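Local coordinates for De novo designed protein Foldit4 (Synthetic construct, PDB 6WI5) that has no known natural function, being a de novo design that folds as two helices packed on one face of a four-stranded antiparallel sheet, at residues Ile7-Gln12 against Lys78-Glu83; Val37-Arg42 against Val50-Arg55; Glu26-Glu31 against Glu67-Glu72. All blocks are in the same frame, centred on the assembly; numbering follows the deposited sequence. Where two conformers were deposited one is given.

Contact 1 of 3, residues Ile7-Gln12 against Lys78-Glu83; sequences IRIRVQ and KNSEVE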
# COMPACT_ATOMS: atom_id res chain seq x y z
N ILE A 7 4.54 -1.84 1.48
CA ILE A 7 3.45 -1.99 2.43
C ILE A 7 2.92 -3.41 2.33
O ILE A 7 2.56 -3.86 1.24
CB ILE A 7 2.33 -0.97 2.17
CG1 ILE A 7 2.90 0.45 2.12
CG2 ILE A 7 1.25 -1.07 3.24
CD1 ILE A 7 1.86 1.51 1.79
N ARG A 8 2.89 -4.11 3.46
CA ARG A 8 2.37 -5.47 3.53
C ARG A 8 1.11 -5.47 4.37
O ARG A 8 1.13 -5.02 5.52
CB ARG A 8 3.41 -6.42 4.13
CG ARG A 8 2.95 -7.87 4.19
CD ARG A 8 3.94 -8.72 4.98
NE ARG A 8 4.01 -8.31 6.38
CZ ARG A 8 4.86 -8.82 7.26
NH1 ARG A 8 5.73 -9.75 6.89
NH2 ARG A 8 4.85 -8.39 8.52
N ILE A 9 0.01 -5.96 3.80
CA ILE A 9 -1.30 -5.94 4.45
C ILE A 9 -1.77 -7.38 4.59
O ILE A 9 -1.90 -8.09 3.59
CB ILE A 9 -2.31 -5.11 3.65
CG1 ILE A 9 -1.72 -3.74 3.32
CG2 ILE A 9 -3.61 -4.96 4.44
CD1 ILE A 9 -2.11 -3.23 1.95
N ARG A 10 -2.04 -7.79 5.82
CA ARG A 10 -2.61 -9.11 6.09
C ARG A 10 -4.13 -8.99 6.06
O ARG A 10 -4.73 -8.32 6.91
CB ARG A 10 -2.13 -9.65 7.43
CG ARG A 10 -0.75 -10.29 7.37
CD ARG A 10 -0.34 -10.85 8.73
NE ARG A 10 0.21 -12.20 8.62
CZ ARG A 10 -0.51 -13.31 8.78
NH1 ARG A 10 0.06 -14.50 8.67
NH2 ARG A 10 -1.81 -13.22 9.07
N VAL A 11 -4.76 -9.64 5.09
CA VAL A 11 -6.21 -9.60 4.90
C VAL A 11 -6.81 -10.87 5.48
O VAL A 11 -6.28 -11.97 5.28
CB VAL A 11 -6.57 -9.42 3.42
CG1 VAL A 11 -8.06 -9.16 3.26
CG2 VAL A 11 -5.76 -8.30 2.80
N GLN A 12 -7.93 -10.72 6.19
CA GLN A 12 -8.56 -11.86 6.84
C GLN A 12 -9.10 -12.85 5.81
O GLN A 12 -8.71 -14.03 5.81
CB GLN A 12 -9.68 -11.38 7.77
N LYS A 78 -10.78 -2.45 10.22
CA LYS A 78 -10.15 -1.84 11.39
C LYS A 78 -9.03 -2.71 11.95
O LYS A 78 -8.03 -2.19 12.45
CB LYS A 78 -11.22 -1.58 12.46
CG LYS A 78 -10.70 -1.39 13.87
CD LYS A 78 -11.85 -1.20 14.84
CE LYS A 78 -12.87 -2.33 14.71
NZ LYS A 78 -14.07 -2.10 15.56
N ASN A 79 -9.17 -4.03 11.85
CA ASN A 79 -8.21 -4.97 12.42
C ASN A 79 -7.13 -5.40 11.43
O ASN A 79 -6.50 -6.44 11.63
CB ASN A 79 -8.94 -6.20 12.97
CG ASN A 79 -9.93 -5.85 14.06
OD1 ASN A 79 -9.68 -4.97 14.88
ND2 ASN A 79 -11.06 -6.55 14.07
N SER A 80 -6.90 -4.61 10.38
CA SER A 80 -5.89 -4.98 9.39
C SER A 80 -4.49 -4.85 9.98
O SER A 80 -4.15 -3.83 10.59
CB SER A 80 -6.02 -4.10 8.14
OG SER A 80 -7.04 -4.58 7.29
N GLU A 81 -3.67 -5.88 9.78
CA GLU A 81 -2.27 -5.87 10.17
C GLU A 81 -1.45 -5.34 8.99
O GLU A 81 -1.47 -5.93 7.91
CB GLU A 81 -1.82 -7.27 10.56
CG GLU A 81 -0.97 -7.34 11.82
CD GLU A 81 -0.64 -8.77 12.22
OE1 GLU A 81 -1.58 -9.57 12.42
OE2 GLU A 81 0.56 -9.10 12.31
N VAL A 82 -0.75 -4.23 9.21
CA VAL A 82 0.00 -3.54 8.17
C VAL A 82 1.44 -3.37 8.63
O VAL A 82 1.69 -3.00 9.79
CB VAL A 82 -0.62 -2.17 7.83
CG1 VAL A 82 0.16 -1.51 6.70
CG2 VAL A 82 -2.08 -2.33 7.45
N GLU A 83 2.38 -3.64 7.73
CA GLU A 83 3.80 -3.40 7.98
C GLU A 83 4.33 -2.52 6.86
O GLU A 83 4.08 -2.79 5.68
CB GLU A 83 4.59 -4.71 8.04
CG GLU A 83 6.04 -4.54 8.49
CD GLU A 83 6.84 -5.83 8.43
OE1 GLU A 83 7.02 -6.36 7.31
OE2 GLU A 83 7.27 -6.31 9.49
O HOH W 1 1.36 -6.97 7.63
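Ile7 and Val82 make the close apolar touch between these two antiparallel strands: CG2 of Ile7 meets CG1 of Val82 at 3.7 Å, side by side and pointing the same way. With CG1 of Ile7 beside the backbone N (chi1 -53°), CG2 is left anti to that nitrogen and meets the valine. Ile9 pairs with Val82 in the non-hydrogen-bonded position, more loosely, CG2 to CG2 at 4.3 Å. On one side of that pair Arg8 and Glu83 exchange two backbone bonds, Arg8 N to Glu83 O at 2.8 Å and Glu83 N to Arg8 O; on the other, Arg10 N donates to Glu81 O at 2.9 Å.

The face carrying Arg8, Arg10, Glu81 and Glu83, opposite the helix-covered face of Ile9 and Val82, is charged, looser and largely turned to solvent. Arg8 bends at chi3 (65°) and lays its guanidinium over the carboxylate of Glu83, the planes 16° apart. Glu83 OE1 sits over the centre of the group, 3.2 Å from Arg8 NH2, so this salt bridge works by charge alone, with no N-H aimed at the oxygen. A water joins the two strands, donating to Arg8 O and accepting from Arg8 NE, with a weak bond to Glu81 O. Arg10 and Glu81 run alongside each other, touching mainly through their carbons.

Strand 3-11 is a central strand, hydrogen-bonded on its far side to strand 47-56, while strand 81-87 is an outer one; Ile9 packs on Leu20 and Ile24 of helix 17-31, and Val82 on Leu70 and Ile73 of helix 59-76.

Contact 2 of 3, residues Val37-Arg42 against Val50-Arg55; sequences VHVETR and VHVRIR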
# COMPACT_ATOMS: atom_id res chain seq x y z
N VAL A 37 3.80 2.37 -8.90
CA VAL A 37 3.17 1.48 -7.93
C VAL A 37 3.09 0.08 -8.53
O VAL A 37 2.81 -0.09 -9.72
CB VAL A 37 1.77 1.99 -7.51
CG1 VAL A 37 0.82 2.05 -8.70
CG2 VAL A 37 1.20 1.13 -6.39
N HIS A 38 3.35 -0.93 -7.69
CA HIS A 38 3.18 -2.33 -8.05
C HIS A 38 2.48 -3.05 -6.91
O HIS A 38 2.79 -2.82 -5.73
CB HIS A 38 4.53 -3.01 -8.34
CG HIS A 38 5.27 -2.44 -9.51
ND1 HIS A 38 6.12 -1.36 -9.40
CD2 HIS A 38 5.28 -2.80 -10.82
CE1 HIS A 38 6.62 -1.07 -10.59
NE2 HIS A 38 6.13 -1.93 -11.46
N VAL A 39 1.53 -3.91 -7.25
CA VAL A 39 0.71 -4.62 -6.28
C VAL A 39 0.88 -6.12 -6.50
O VAL A 39 0.84 -6.59 -7.64
CB VAL A 39 -0.77 -4.21 -6.37
CG1 VAL A 39 -1.61 -5.00 -5.37
CG2 VAL A 39 -0.93 -2.72 -6.14
N GLU A 40 1.06 -6.86 -5.40
CA GLU A 40 1.23 -8.30 -5.46
C GLU A 40 0.43 -8.95 -4.34
O GLU A 40 0.49 -8.51 -3.19
CB GLU A 40 2.71 -8.69 -5.34
CG GLU A 40 2.95 -10.19 -5.19
CD GLU A 40 4.41 -10.53 -4.99
OE1 GLU A 40 5.26 -10.03 -5.76
OE2 GLU A 40 4.72 -11.29 -4.05
N THR A 41 -0.34 -9.99 -4.68
CA THR A 41 -1.11 -10.75 -3.71
C THR A 41 -0.43 -12.08 -3.46
O THR A 41 0.02 -12.75 -4.39
CB THR A 41 -2.54 -10.98 -4.19
OG1 THR A 41 -2.53 -11.75 -5.40
CG2 THR A 41 -3.23 -9.65 -4.45
N ARG A 42 -0.36 -12.47 -2.19
CA ARG A 42 0.24 -13.73 -1.78
C ARG A 42 -0.74 -14.49 -0.89
O ARG A 42 -1.23 -13.94 0.10
CB ARG A 42 1.56 -13.50 -1.03
CG ARG A 42 2.63 -12.79 -1.85
CD ARG A 42 3.94 -12.72 -1.08
NE ARG A 42 4.95 -11.92 -1.77
CZ ARG A 42 6.19 -11.75 -1.34
NH1 ARG A 42 6.58 -12.32 -0.21
NH2 ARG A 42 7.04 -11.00 -2.03
N VAL A 50 -1.37 -8.69 0.91
CA VAL A 50 -1.29 -7.74 -0.19
C VAL A 50 -0.01 -6.93 -0.03
O VAL A 50 0.19 -6.29 1.01
CB VAL A 50 -2.52 -6.82 -0.23
CG1 VAL A 50 -2.39 -5.81 -1.36
CG2 VAL A 50 -3.79 -7.65 -0.39
N HIS A 51 0.84 -6.95 -1.04
CA HIS A 51 2.11 -6.24 -1.03
C HIS A 51 2.04 -5.09 -2.02
O HIS A 51 1.76 -5.30 -3.21
CB HIS A 51 3.27 -7.17 -1.37
CG HIS A 51 3.53 -8.22 -0.34
ND1 HIS A 51 4.66 -8.24 0.45
CD2 HIS A 51 2.79 -9.29 0.04
CE1 HIS A 51 4.61 -9.27 1.27
NE2 HIS A 51 3.49 -9.93 1.04
N VAL A 52 2.28 -3.87 -1.54
CA VAL A 52 2.27 -2.67 -2.36
C VAL A 52 3.66 -2.04 -2.29
O VAL A 52 4.15 -1.73 -1.20
CB VAL A 52 1.20 -1.66 -1.89
CG1 VAL A 52 1.14 -0.48 -2.83
CG2 VAL A 52 -0.15 -2.34 -1.77
N ARG A 53 4.28 -1.86 -3.45
CA ARG A 53 5.57 -1.18 -3.55
C ARG A 53 5.39 0.12 -4.32
O ARG A 53 4.83 0.12 -5.42
CB ARG A 53 6.61 -2.07 -4.22
CG ARG A 53 8.01 -1.47 -4.21
CD ARG A 53 9.05 -2.43 -4.75
NE ARG A 53 8.77 -2.83 -6.12
CZ ARG A 53 9.10 -2.11 -7.19
NH1 ARG A 53 9.73 -0.95 -7.03
NH2 ARG A 53 8.81 -2.54 -8.40
N ILE A 54 5.87 1.22 -3.74
CA ILE A 54 5.72 2.55 -4.30
C ILE A 54 7.09 3.20 -4.38
O ILE A 54 7.85 3.18 -3.40
CB ILE A 54 4.76 3.42 -3.46
CG1 ILE A 54 3.36 2.80 -3.44
CG2 ILE A 54 4.70 4.83 -4.00
CD1 ILE A 54 2.39 3.53 -2.55
N ARG A 55 7.42 3.77 -5.54
CA ARG A 55 8.68 4.45 -5.76
C ARG A 55 8.42 5.88 -6.20
O ARG A 55 7.56 6.13 -7.06
CB ARG A 55 9.53 3.73 -6.81
CG ARG A 55 10.10 2.39 -6.37
CD ARG A 55 11.43 2.12 -7.06
NE ARG A 55 11.31 2.19 -8.52
CZ ARG A 55 11.54 1.17 -9.34
NH1 ARG A 55 11.91 -0.00 -8.85
NH2 ARG A 55 11.40 1.33 -10.65
O HOH W 2 7.05 0.28 -7.68
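The guanidinium of Arg42 lies flat on the ring of His51, centres 4.1 Å apart and planes 20° from parallel, a stack offset toward the rim of each group. An extended chain (chi2 -175°, chi3 -174°) carries Arg42 out across the ring, with its CD 3.5 Å from His51 NE2. The carboxylate of Glu40 comes in at the guanidinium's edge, in its plane, as a salt bridge through Arg42 NE whose modelled length is doubtfully short. Near the plane of the His51 ring lies Glu40 O, and NE2 is hydrogen-bonded to Glu49, which precedes segment 50-55 in the same strand. With an alanine in place of His51, Arg42 would probably lose the surface it rests on and be freer to turn, and Glu49 would be left without its imidazole partner.

Farther along, Arg53 NH2 stands over one face of the His38 ring, 3.1 Å from ND1, but the angle is too poor for a hydrogen bond. ND1 instead has a water at the ring edge, 2.6 Å away, and that water also donates to Arg53 O.

Beneath these groups the backbones form a regular ladder: His38 with Arg53 and Glu40 with His51 are hydrogen-bonded pairs, the shortest bond being His51 N to Glu40 O at 2.7 Å. On the opposite face, Val37 CG2 touches Val52 CG1 at 3.9 Å and also reaches Ile54 CG1.

The two segments belong to the arms of the hairpin 36-44/47-56. The valine face meets helix 17-31 through Val37 and Val39, Ile54 leans on helix 59-76, and strand 47-56 bonds onward to strand 3-11.

Contact 3 of 3, residues Glu26-Glu31 against Glu67-Glu72; sequences EEVKRE and ERILRE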
# COMPACT_ATOMS: atom_id res chain seq x y z
N GLU A 26 -6.57 3.73 -6.25
CA GLU A 26 -7.27 5.00 -6.42
C GLU A 26 -6.55 6.13 -5.68
O GLU A 26 -6.46 7.25 -6.19
CB GLU A 26 -8.71 4.88 -5.93
CG GLU A 26 -9.63 4.18 -6.91
CD GLU A 26 -10.98 3.84 -6.31
OE1 GLU A 26 -11.10 3.89 -5.07
OE2 GLU A 26 -11.92 3.54 -7.07
N GLU A 27 -6.03 5.85 -4.49
CA GLU A 27 -5.30 6.87 -3.75
C GLU A 27 -3.98 7.21 -4.43
O GLU A 27 -3.55 8.37 -4.41
CB GLU A 27 -5.07 6.42 -2.31
CG GLU A 27 -6.34 6.28 -1.49
CD GLU A 27 -7.10 7.59 -1.37
OE1 GLU A 27 -6.46 8.66 -1.38
OE2 GLU A 27 -8.34 7.54 -1.27
N VAL A 28 -3.33 6.22 -5.03
CA VAL A 28 -2.11 6.50 -5.79
C VAL A 28 -2.43 7.35 -7.01
O VAL A 28 -1.67 8.26 -7.36
CB VAL A 28 -1.42 5.18 -6.18
CG1 VAL A 28 -0.20 5.45 -7.06
CG2 VAL A 28 -1.01 4.40 -4.93
N LYS A 29 -3.55 7.07 -7.67
CA LYS A 29 -3.96 7.85 -8.83
C LYS A 29 -4.29 9.29 -8.44
O LYS A 29 -3.98 10.23 -9.18
CB LYS A 29 -5.16 7.19 -9.50
CG LYS A 29 -5.70 7.92 -10.72
CD LYS A 29 -7.08 7.40 -11.09
CE LYS A 29 -7.59 8.03 -12.37
NZ LYS A 29 -6.85 7.56 -13.57
N ARG A 30 -4.92 9.48 -7.28
CA ARG A 30 -5.27 10.83 -6.84
C ARG A 30 -4.03 11.65 -6.49
O ARG A 30 -4.04 12.88 -6.66
CB ARG A 30 -6.21 10.76 -5.63
CG ARG A 30 -7.60 10.26 -5.96
CD ARG A 30 -8.43 10.05 -4.70
NE ARG A 30 -9.81 9.69 -5.00
CZ ARG A 30 -10.72 9.38 -4.09
NH1 ARG A 30 -11.96 9.07 -4.46
NH2 ARG A 30 -10.40 9.37 -2.80
N GLU A 31 -2.97 11.00 -6.03
CA GLU A 31 -1.75 11.73 -5.66
C GLU A 31 -1.08 12.32 -6.90
O GLU A 31 -0.98 13.54 -7.05
CB GLU A 31 -0.80 10.80 -4.91
CG GLU A 31 0.48 11.47 -4.45
CD GLU A 31 0.23 12.72 -3.63
OE1 GLU A 31 0.67 13.81 -4.06
OE2 GLU A 31 -0.40 12.62 -2.56
N GLU A 67 0.35 7.73 4.42
CA GLU A 67 -0.62 7.98 5.48
C GLU A 67 -2.04 7.89 4.96
O GLU A 67 -2.94 7.42 5.66
CB GLU A 67 -0.36 9.34 6.13
CG GLU A 67 0.97 9.43 6.84
CD GLU A 67 1.15 8.34 7.87
OE1 GLU A 67 0.18 8.02 8.58
OE2 GLU A 67 2.28 7.80 7.98
N ARG A 68 -2.27 8.36 3.73
CA ARG A 68 -3.62 8.28 3.16
C ARG A 68 -4.00 6.84 2.85
O ARG A 68 -5.15 6.44 3.05
CB ARG A 68 -3.70 9.15 1.91
CG ARG A 68 -5.08 9.73 1.66
CD ARG A 68 -5.05 10.83 0.61
NE ARG A 68 -4.79 10.32 -0.74
CZ ARG A 68 -3.65 10.48 -1.40
NH1 ARG A 68 -2.65 11.15 -0.84
NH2 ARG A 68 -3.51 9.97 -2.61
N ILE A 69 -3.03 6.04 2.38
CA ILE A 69 -3.29 4.63 2.14
C ILE A 69 -3.61 3.91 3.45
O ILE A 69 -4.54 3.10 3.52
CB ILE A 69 -2.08 3.99 1.42
CG1 ILE A 69 -2.00 4.47 -0.03
CG2 ILE A 69 -2.15 2.47 1.49
CD1 ILE A 69 -0.77 4.00 -0.76
N LEU A 70 -2.85 4.21 4.51
CA LEU A 70 -3.09 3.55 5.79
C LEU A 70 -4.47 3.89 6.34
O LEU A 70 -5.13 3.04 6.95
CB LEU A 70 -2.01 3.93 6.79
CG LEU A 70 -0.59 3.49 6.43
CD1 LEU A 70 0.39 3.81 7.55
CD2 LEU A 70 -0.56 2.01 6.10
N ARG A 71 -4.93 5.13 6.13
CA ARG A 71 -6.27 5.50 6.58
C ARG A 71 -7.34 4.75 5.78
O ARG A 71 -8.35 4.31 6.35
CB ARG A 71 -6.48 7.01 6.45
CG ARG A 71 -5.60 7.86 7.35
CD ARG A 71 -6.04 9.31 7.30
NE ARG A 71 -4.99 10.22 7.74
CZ ARG A 71 -4.17 10.87 6.92
NH1 ARG A 71 -3.24 11.68 7.40
NH2 ARG A 71 -4.28 10.70 5.61
N GLU A 72 -7.14 4.60 4.48
CA GLU A 72 -8.11 3.87 3.66
C GLU A 72 -8.11 2.39 4.00
O GLU A 72 -9.17 1.75 3.94
CB GLU A 72 -7.81 4.08 2.18
CG GLU A 72 -7.94 5.52 1.72
CD GLU A 72 -9.34 6.08 1.86
OE1 GLU A 72 -10.31 5.28 1.84
OE2 GLU A 72 -9.49 7.31 2.00
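Arg68 of helix 59-76 reaches between Glu27 and Glu31 of helix 17-31 and binds both. Its NE donates to Glu27 OE1 in a salt bridge of doubtfully short modelled length, with the carboxylate turned 63° from the guanidinium plane. Its NH1 donates to Glu31 OE2 at 3.2 Å, meeting the anti side of that oxygen, while CB of Glu31 lies at the guanidinium edge. A bend at chi3 (71°) turns the guanidinium toward helix 17-31, NE facing Glu27 and NH1 facing Glu31.

A second shell places these acids. Arg30, one turn on from Glu27, brings NH2 to 3.2 Å from Glu27 OE2, and Arg64 takes the other oxygen of Glu31. Glu72 stands close by, its OE2 3.5 Å from Glu27 OE2 and the two carboxylate planes nearly parallel, one over the other rather than in line, an unfavourable pairing of like charges that Arg23, bound to Glu72 OE1, probably eases. On the side toward the sheet the contact turns apolar, where Val28 CG2 meets Ile69 CD1 at 4.2 Å.

Segments 26-31 and 67-72 run roughly antiparallel (150°), their axes 10.1 Å apart at closest approach, spanned by long side chains. Glu27, Arg30, Glu31 and Arg68 share a salt-bridge network, so charge pairing probably contributes much here, alongside the apolar touch; for buried Glu27, the two neighbouring arginines are likely to favour the charged form, despite Glu72.

How the contacts relate
All three contacts belong to one ferredoxin-like layout, two helices against a single sheet, and each has an apolar side turned toward the core. Contacts 1 and 2 lie in the sheet and meet at its central strands, where Ile7 and Ile9 bond by backbone to Val52 and Val50; their outward faces carry charged and histidine side chains. Contact 3 has no backbone ladder: it joins the helices through side chains alone, mostly charged at the outside and apolar toward the sheet. Its inner residues close the core, Ile69 packing on Ile7 and Ile54, and Val28 on Val37. Contact 2 is a local hairpin, nested within contact 3, itself within the long loop closed by contact 1.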